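Local coordinates for protein dermonecrotic toxin (Pasteurella multocida, PDB 2EBF) that acts as a dermonecrotic, bone-resorbing toxin and potent mitogen, associated with the severe progressive form of atrophic rhinitis in pigs, at residues K138-Q143 / T553-W558; L142-K147 / T182-P187. All blocks are in the same frame, centred on the assembly; numbering follows the deposited sequence.

Interaction 1. Residues K138-Q143 / T553-W558. With GLC (alpha-D-glucopyranose), chain C; GLC (alpha-D-glucopyranose), chain B.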
loop_
_atom_site.group_PDB
_atom_site.type_symbol
_atom_site.label_atom_id
_atom_site.label_comp_id
_atom_site.label_asym_id
_atom_site.label_seq_id
_atom_site.Cartn_x
_atom_site.Cartn_y
_atom_site.Cartn_z
ATOM N N LYS A 138 7.665 -2.439 -17.893
ATOM C CA LYS A 138 6.654 -3.081 -18.725
ATOM C C LYS A 138 6.740 -4.600 -18.603
ATOM O O LYS A 138 5.731 -5.253 -18.385
ATOM C CB LYS A 138 6.834 -2.668 -20.191
ATOM C CG LYS A 138 5.858 -3.328 -21.170
ATOM C CD LYS A 138 6.222 -2.934 -22.602
ATOM C CE LYS A 138 5.363 -3.667 -23.619
ATOM N NZ LYS A 138 5.681 -3.210 -25.013
ATOM N N LYS A 139 7.944 -5.157 -18.741
ATOM C CA LYS A 139 8.095 -6.605 -18.693
ATOM C C LYS A 139 7.608 -7.163 -17.355
ATOM O O LYS A 139 6.914 -8.179 -17.325
ATOM C CB LYS A 139 9.547 -7.034 -18.958
ATOM C CG LYS A 139 9.694 -8.541 -19.231
ATOM C CD LYS A 139 11.109 -8.914 -19.652
ATOM C CE LYS A 139 11.164 -10.318 -20.265
ATOM N NZ LYS A 139 11.107 -11.384 -19.240
ATOM N N GLN A 140 7.969 -6.500 -16.258
ATOM C CA GLN A 140 7.672 -7.028 -14.932
ATOM C C GLN A 140 6.158 -6.998 -14.709
ATOM O O GLN A 140 5.552 -7.990 -14.273
ATOM C CB GLN A 140 8.403 -6.219 -13.855
ATOM C CG GLN A 140 9.901 -6.559 -13.726
ATOM C CD GLN A 140 10.141 -8.062 -13.761
ATOM O OE1 GLN A 140 10.784 -8.584 -14.672
ATOM N NE2 GLN A 140 9.590 -8.762 -12.791
ATOM N N ILE A 141 5.563 -5.870 -15.059
ATOM C CA ILE A 141 4.139 -5.636 -14.821
ATOM C C ILE A 141 3.232 -6.478 -15.726
ATOM O O ILE A 141 2.280 -7.107 -15.245
ATOM C CB ILE A 141 3.793 -4.151 -14.952
ATOM C CG1 ILE A 141 4.433 -3.349 -13.807
ATOM C CG2 ILE A 141 2.261 -3.969 -14.956
ATOM C CD1 ILE A 141 4.150 -1.840 -13.885
ATOM N N LEU A 142 3.521 -6.493 -17.024
ATOM C CA LEU A 142 2.730 -7.283 -17.971
ATOM C C LEU A 142 2.950 -8.810 -17.926
ATOM O O LEU A 142 2.219 -9.562 -18.575
ATOM C CB LEU A 142 2.878 -6.735 -19.397
ATOM C CG LEU A 142 2.378 -5.305 -19.652
ATOM C CD1 LEU A 142 2.484 -4.958 -21.140
ATOM C CD2 LEU A 142 0.951 -5.109 -19.163
ATOM N N GLN A 143 3.934 -9.271 -17.161
ATOM C CA GLN A 143 4.097 -10.711 -16.918
ATOM C C GLN A 143 3.098 -11.223 -15.862
ATOM O O GLN A 143 2.795 -12.424 -15.820
ATOM C CB GLN A 143 5.549 -11.064 -16.546
ATOM C CG GLN A 143 6.449 -11.211 -17.783
ATOM C CD GLN A 143 7.928 -11.456 -17.500
ATOM O OE1 GLN A 143 8.657 -11.862 -18.411
ATOM N NE2 GLN A 143 8.385 -11.207 -16.261
ATOM N N THR A 553 16.969 -10.106 -4.989
ATOM C CA THR A 553 17.645 -10.131 -6.275
ATOM C C THR A 553 16.995 -9.010 -7.074
ATOM O O THR A 553 15.772 -8.861 -7.056
ATOM C CB THR A 553 17.372 -11.444 -7.022
ATOM O OG1 THR A 553 17.678 -12.554 -6.177
ATOM C CG2 THR A 553 18.198 -11.534 -8.285
ATOM N N GLU A 554 17.810 -8.215 -7.758
ATOM C CA GLU A 554 17.290 -7.206 -8.660
ATOM C C GLU A 554 16.234 -7.803 -9.606
ATOM O O GLU A 554 16.403 -8.911 -10.125
ATOM C CB GLU A 554 18.442 -6.595 -9.461
ATOM C CG GLU A 554 18.090 -5.299 -10.131
ATOM C CD GLU A 554 18.358 -4.078 -9.272
ATOM O OE1 GLU A 554 18.558 -4.198 -8.042
ATOM O OE2 GLU A 554 18.374 -2.979 -9.849
ATOM N N LEU A 555 15.138 -7.082 -9.811
ATOM C CA LEU A 555 14.183 -7.466 -10.853
ATOM C C LEU A 555 14.873 -7.376 -12.212
ATOM O O LEU A 555 15.776 -6.554 -12.405
ATOM C CB LEU A 555 12.933 -6.593 -10.810
ATOM C CG LEU A 555 12.040 -6.761 -9.570
ATOM C CD1 LEU A 555 10.910 -5.724 -9.581
ATOM C CD2 LEU A 555 11.476 -8.199 -9.453
ATOM N N GLU A 556 14.468 -8.235 -13.142
ATOM C CA GLU A 556 15.147 -8.336 -14.422
ATOM C C GLU A 556 15.361 -6.971 -15.082
ATOM O O GLU A 556 14.406 -6.257 -15.378
ATOM C CB GLU A 556 14.387 -9.280 -15.353
ATOM C CG GLU A 556 15.153 -9.626 -16.615
ATOM C CD GLU A 556 14.321 -10.417 -17.592
ATOM O OE1 GLU A 556 13.094 -10.592 -17.357
ATOM O OE2 GLU A 556 14.895 -10.864 -18.599
ATOM N N ASN A 557 16.631 -6.621 -15.287
ATOM C CA ASN A 557 17.025 -5.413 -16.017
ATOM C C ASN A 557 16.522 -4.094 -15.415
ATOM O O ASN A 557 16.438 -3.080 -16.120
ATOM C CB ASN A 557 16.628 -5.532 -17.505
ATOM C CG ASN A 557 17.337 -6.665 -18.215
ATOM O OD1 ASN A 557 18.510 -6.956 -17.945
ATOM N ND2 ASN A 557 16.639 -7.302 -19.154
ATOM N N TRP A 558 16.202 -4.115 -14.115
ATOM C CA TRP A 558 15.526 -3.003 -13.428
ATOM C C TRP A 558 16.274 -1.691 -13.557
ATOM O O TRP A 558 17.498 -1.664 -13.464
ATOM C CB TRP A 558 15.308 -3.318 -11.932
ATOM C CG TRP A 558 14.366 -2.362 -11.262
ATOM C CD1 TRP A 558 14.682 -1.382 -10.367
ATOM C CD2 TRP A 558 12.947 -2.284 -11.460
ATOM N NE1 TRP A 558 13.543 -0.694 -9.994
ATOM C CE2 TRP A 558 12.470 -1.231 -10.651
ATOM C CE3 TRP A 558 12.038 -2.990 -12.261
ATOM C CZ2 TRP A 558 11.119 -0.876 -10.604
ATOM C CZ3 TRP A 558 10.687 -2.637 -12.211
ATOM C CH2 TRP A 558 10.247 -1.594 -11.381
HETATM C C1 GLC C . 3.373 -10.670 -22.722
HETATM C C2 GLC C . 4.084 -10.835 -24.066
HETATM C C3 GLC C . 5.572 -11.131 -23.865
HETATM C C4 GLC C . 6.234 -10.108 -22.931
HETATM C C5 GLC C . 5.418 -9.893 -21.644
HETATM C C6 GLC C . 5.922 -8.691 -20.853
HETATM O O2 GLC C . 3.481 -11.925 -24.770
HETATM O O3 GLC C . 6.239 -11.149 -25.134
HETATM O O4 GLC C . 7.564 -10.538 -22.608
HETATM O O5 GLC C . 4.027 -9.668 -21.931
HETATM O O6 GLC C . 5.708 -7.496 -21.623
HETATM C C1 GLC B . 2.437 -12.079 -20.986
HETATM C C2 GLC B . 2.795 -13.348 -20.213
HETATM C C3 GLC B . 2.629 -14.566 -21.129
HETATM C C4 GLC B . 1.214 -14.627 -21.702
HETATM C C5 GLC B . 0.829 -13.296 -22.360
HETATM C C6 GLC B . -0.656 -13.266 -22.700
HETATM O O1 GLC B . 3.377 -11.935 -22.054
HETATM O O2 GLC B . 4.139 -13.253 -19.724
HETATM O O3 GLC B . 2.912 -15.790 -20.449
HETATM O O4 GLC B . 1.133 -15.701 -22.658
HETATM O O5 GLC B . 1.092 -12.185 -21.488
HETATM O O6 GLC B . -1.405 -13.369 -21.483
HETATM O O HOH W 1 11.275 -11.271 -15.505
#

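Interaction 2. Residues L142-K147 / T182-P187. With GLC (alpha-D-glucopyranose), chain B; GLC (alpha-D-glucopyranose), chain C.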
loop_
_atom_site.group_PDB
_atom_site.type_symbol
_atom_site.label_atom_id
_atom_site.label_comp_id
_atom_site.label_asym_id
_atom_site.label_seq_id
_atom_site.Cartn_x
_atom_site.Cartn_y
_atom_site.Cartn_z
ATOM N N LEU A 142 3.521 -6.493 -17.024
ATOM C CA LEU A 142 2.730 -7.283 -17.971
ATOM C C LEU A 142 2.950 -8.810 -17.926
ATOM O O LEU A 142 2.219 -9.562 -18.575
ATOM C CB LEU A 142 2.878 -6.735 -19.397
ATOM C CG LEU A 142 2.378 -5.305 -19.652
ATOM C CD1 LEU A 142 2.484 -4.958 -21.140
ATOM C CD2 LEU A 142 0.951 -5.109 -19.163
ATOM N N GLN A 143 3.934 -9.271 -17.161
ATOM C CA GLN A 143 4.097 -10.711 -16.918
ATOM C C GLN A 143 3.098 -11.223 -15.862
ATOM O O GLN A 143 2.795 -12.424 -15.820
ATOM C CB GLN A 143 5.549 -11.064 -16.546
ATOM C CG GLN A 143 6.449 -11.211 -17.783
ATOM C CD GLN A 143 7.928 -11.456 -17.500
ATOM O OE1 GLN A 143 8.657 -11.862 -18.411
ATOM N NE2 GLN A 143 8.385 -11.207 -16.261
ATOM N N ILE A 144 2.594 -10.327 -15.011
ATOM C CA ILE A 144 1.562 -10.702 -14.033
ATOM C C ILE A 144 0.269 -11.096 -14.777
ATOM O O ILE A 144 -0.228 -10.326 -15.590
ATOM C CB ILE A 144 1.271 -9.556 -13.015
ATOM C CG1 ILE A 144 2.572 -9.089 -12.351
ATOM C CG2 ILE A 144 0.249 -10.006 -11.949
ATOM C CD1 ILE A 144 2.460 -7.757 -11.610
ATOM N N PRO A 145 -0.273 -12.302 -14.500
ATOM C CA PRO A 145 -1.501 -12.755 -15.168
ATOM C C PRO A 145 -2.673 -11.826 -14.853
ATOM O O PRO A 145 -2.618 -11.111 -13.863
ATOM C CB PRO A 145 -1.745 -14.145 -14.554
ATOM C CG PRO A 145 -0.383 -14.571 -14.031
ATOM C CD PRO A 145 0.236 -13.304 -13.544
ATOM N N ASN A 146 -3.709 -11.848 -15.695
ATOM C CA ASN A 146 -4.932 -11.043 -15.518
ATOM C C ASN A 146 -4.622 -9.545 -15.526
ATOM O O ASN A 146 -4.713 -8.867 -14.491
ATOM C CB ASN A 146 -5.683 -11.404 -14.232
ATOM C CG ASN A 146 -5.552 -12.874 -13.854
ATOM O OD1 ASN A 146 -5.866 -13.776 -14.637
ATOM N ND2 ASN A 146 -5.090 -13.115 -12.642
ATOM N N LYS A 147 -4.256 -9.041 -16.701
ATOM C CA LYS A 147 -3.884 -7.639 -16.862
ATOM C C LYS A 147 -4.974 -6.670 -16.456
ATOM O O LYS A 147 -4.683 -5.509 -16.161
ATOM C CB LYS A 147 -3.478 -7.361 -18.301
ATOM C CG LYS A 147 -2.235 -8.114 -18.735
ATOM C CD LYS A 147 -1.872 -7.764 -20.162
ATOM C CE LYS A 147 -0.570 -8.455 -20.587
ATOM N NZ LYS A 147 -0.718 -9.940 -20.612
ATOM N N THR A 182 -0.546 -15.433 -3.690
ATOM C CA THR A 182 -1.290 -16.580 -4.252
ATOM C C THR A 182 -2.573 -16.205 -5.001
ATOM O O THR A 182 -3.140 -17.036 -5.724
ATOM C CB THR A 182 -1.612 -17.667 -3.198
ATOM O OG1 THR A 182 -2.532 -17.151 -2.227
ATOM C CG2 THR A 182 -0.337 -18.146 -2.502
ATOM N N VAL A 183 -3.025 -14.962 -4.832
ATOM C CA VAL A 183 -4.190 -14.473 -5.557
ATOM C C VAL A 183 -3.738 -13.654 -6.767
ATOM O O VAL A 183 -4.049 -14.003 -7.906
ATOM C CB VAL A 183 -5.138 -13.667 -4.644
ATOM C CG1 VAL A 183 -6.251 -12.995 -5.452
ATOM C CG2 VAL A 183 -5.720 -14.577 -3.557
ATOM N N ILE A 184 -2.977 -12.591 -6.516
ATOM C CA ILE A 184 -2.591 -11.652 -7.573
ATOM C C ILE A 184 -1.851 -12.347 -8.717
ATOM O O ILE A 184 -2.073 -12.028 -9.891
ATOM C CB ILE A 184 -1.712 -10.483 -7.024
ATOM C CG1 ILE A 184 -2.391 -9.770 -5.850
ATOM C CG2 ILE A 184 -1.375 -9.481 -8.142
ATOM C CD1 ILE A 184 -1.461 -8.815 -5.077
ATOM N N SER A 185 -0.972 -13.293 -8.384
ATOM C CA SER A 185 -0.134 -13.916 -9.402
ATOM C C SER A 185 -0.779 -15.118 -10.100
ATOM O O SER A 185 -0.162 -15.726 -10.971
ATOM C CB SER A 185 1.208 -14.347 -8.801
ATOM O OG SER A 185 1.030 -15.446 -7.918
ATOM N N ALA A 186 -1.998 -15.468 -9.709
ATOM C CA ALA A 186 -2.650 -16.668 -10.228
ATOM C C ALA A 186 -3.511 -16.356 -11.455
ATOM O O ALA A 186 -4.372 -15.479 -11.397
ATOM C CB ALA A 186 -3.498 -17.326 -9.131
ATOM N N PRO A 187 -3.286 -17.076 -12.574
ATOM C CA PRO A 187 -4.214 -16.968 -13.710
ATOM C C PRO A 187 -5.619 -17.319 -13.238
ATOM O O PRO A 187 -5.824 -18.382 -12.656
ATOM C CB PRO A 187 -3.695 -18.014 -14.696
ATOM C CG PRO A 187 -2.215 -18.148 -14.351
ATOM C CD PRO A 187 -2.176 -18.008 -12.849
HETATM C C1 GLC B . 2.437 -12.079 -20.986
HETATM C C2 GLC B . 2.795 -13.348 -20.213
HETATM C C3 GLC B . 2.629 -14.566 -21.129
HETATM C C4 GLC B . 1.214 -14.627 -21.702
HETATM C C5 GLC B . 0.829 -13.296 -22.360
HETATM C C6 GLC B . -0.656 -13.266 -22.700
HETATM O O1 GLC B . 3.377 -11.935 -22.054
HETATM O O2 GLC B . 4.139 -13.253 -19.724
HETATM O O3 GLC B . 2.912 -15.790 -20.449
HETATM O O4 GLC B . 1.133 -15.701 -22.658
HETATM O O5 GLC B . 1.092 -12.185 -21.488
HETATM O O6 GLC B . -1.405 -13.369 -21.483
HETATM C C1 GLC C . 3.373 -10.670 -22.722
HETATM C C2 GLC C . 4.084 -10.835 -24.066
HETATM C C3 GLC C . 5.572 -11.131 -23.865
HETATM C C4 GLC C . 6.234 -10.108 -22.931
HETATM C C5 GLC C . 5.418 -9.893 -21.644
HETATM C C6 GLC C . 5.922 -8.691 -20.853
HETATM O O2 GLC C . 3.481 -11.925 -24.770
HETATM O O3 GLC C . 6.239 -11.149 -25.134
HETATM O O4 GLC C . 7.564 -10.538 -22.608
HETATM O O5 GLC C . 4.027 -9.668 -21.931
HETATM O O6 GLC C . 5.708 -7.496 -21.623
HETATM O O HOH W 2 -3.660 -10.421 -11.319
#

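Interaction 1. Residues K138-Q143 / T553-W558
Lys139 and Glu556 form a salt bridge, with NZ 2.8 Å from OE1, the ammonium meeting the carboxylate oxygen on its syn side. Lys139 NZ also donates to Gln143 OE1 at 2.6 Å, one helical turn further on, so the amine is gripped between an intrahelical amide and an acid far away in sequence. The lysine chain runs extended until its last bond, where chi4 of -77° bends NZ round to meet both partners. A water then knits three side chains together: it donates to Glu556 OE1 at 2.7 Å and to Gln140 OE1 at 2.9 Å, and accepts from Gln143 NE2. Helix 135-143, in the helical N-terminal part of this C-terminal fragment, is thereby joined to a loop some 410 residues away in sequence, within the C2 family region. The type II turn from Leu555 to Trp558 presents Glu556 at its second position. Around the polar cluster the packing is centred on Gln140, whose bend at chi2 (-44°) goes with an amide plane turned 69° from the Glu556 carboxylate. Gln140 OE1 rests 3.7 Å from Glu556 CB, and Gln140 NE2 lies 3.9 Å from Leu555 CD2. Gln140 CG approaches Trp558 CZ3 obliquely at 4.3 Å. Leu555 covers one face of the indole near the rim with CD1, and both Leu555 and Trp558 reach on to Ala172 and Ile175 of helix 171-180.

Interaction 2. Residues L142-K147 / T182-P187
The carboxamide of Asn146 donates from ND2 to Ala186 O at 2.8 Å, with an N-H...O angle of 160°. The acceptor lies almost in the amide plane of Asn146, whereas the donor sits tilted by 33° from the plane of the Ala186 carbonyl. The other end of the amide is used too, OD1 accepting from Phe188 N, so two backbone partners fix the rotation of the group. Water-mediated bonds come next: one molecule donates to Pro145 O at 2.8 Å and to Ile184 O at 2.7 Å, and weakly accepts from Asn146 ND2. The contact seams the loop leaving helix 135-143 to the one leaving helix 171-180, the latter containing a type I turn from Val183 to Ala186. The ring of Pro145 makes a close van der Waals contact with a carbonyl oxygen, CG to Ser185 O 3.3 Å. Apolar packing adds Pro145 CG, 4.0 Å from Pro187 CG. Ile144 and Ile184 run side by side, pointing the same way; in both, CG2 stands anti to the backbone N, which brings Ile144 CG2 and Ile184 CG2 to 4.2 Å, and Ala178 of helix 171-180 touches both residues. Charge and sugar meet at Lys147, whose NZ donates to the ring oxygen O5 of the chain B glucose at 3.0 Å while forming a salt bridge with Asp103.

Overall arrangement
Interactions 1 and 2 illustrate how one short helix and its exit can be moored at successive points. Their centres are about 14 Å apart, and they share Leu142 and Gln143, whose atoms touch the two glucoses, joined C1 to C1 through one O1 as in alpha,alpha-trehalose. Leu142 O lies 3.5 Å from C1 of the chain B glucose, and Gln143 CG lies 3.6 Å from its O2, while Leu142 CB is 3.7 Å from O6 of the chain C glucose. Lys138, Lys139, Lys147 and Asp103 make up the rest of that pocket. The side chain of Asn146 lies about 7 Å from another bound glucose, probably that of the second glycan pocket, which includes Phe188.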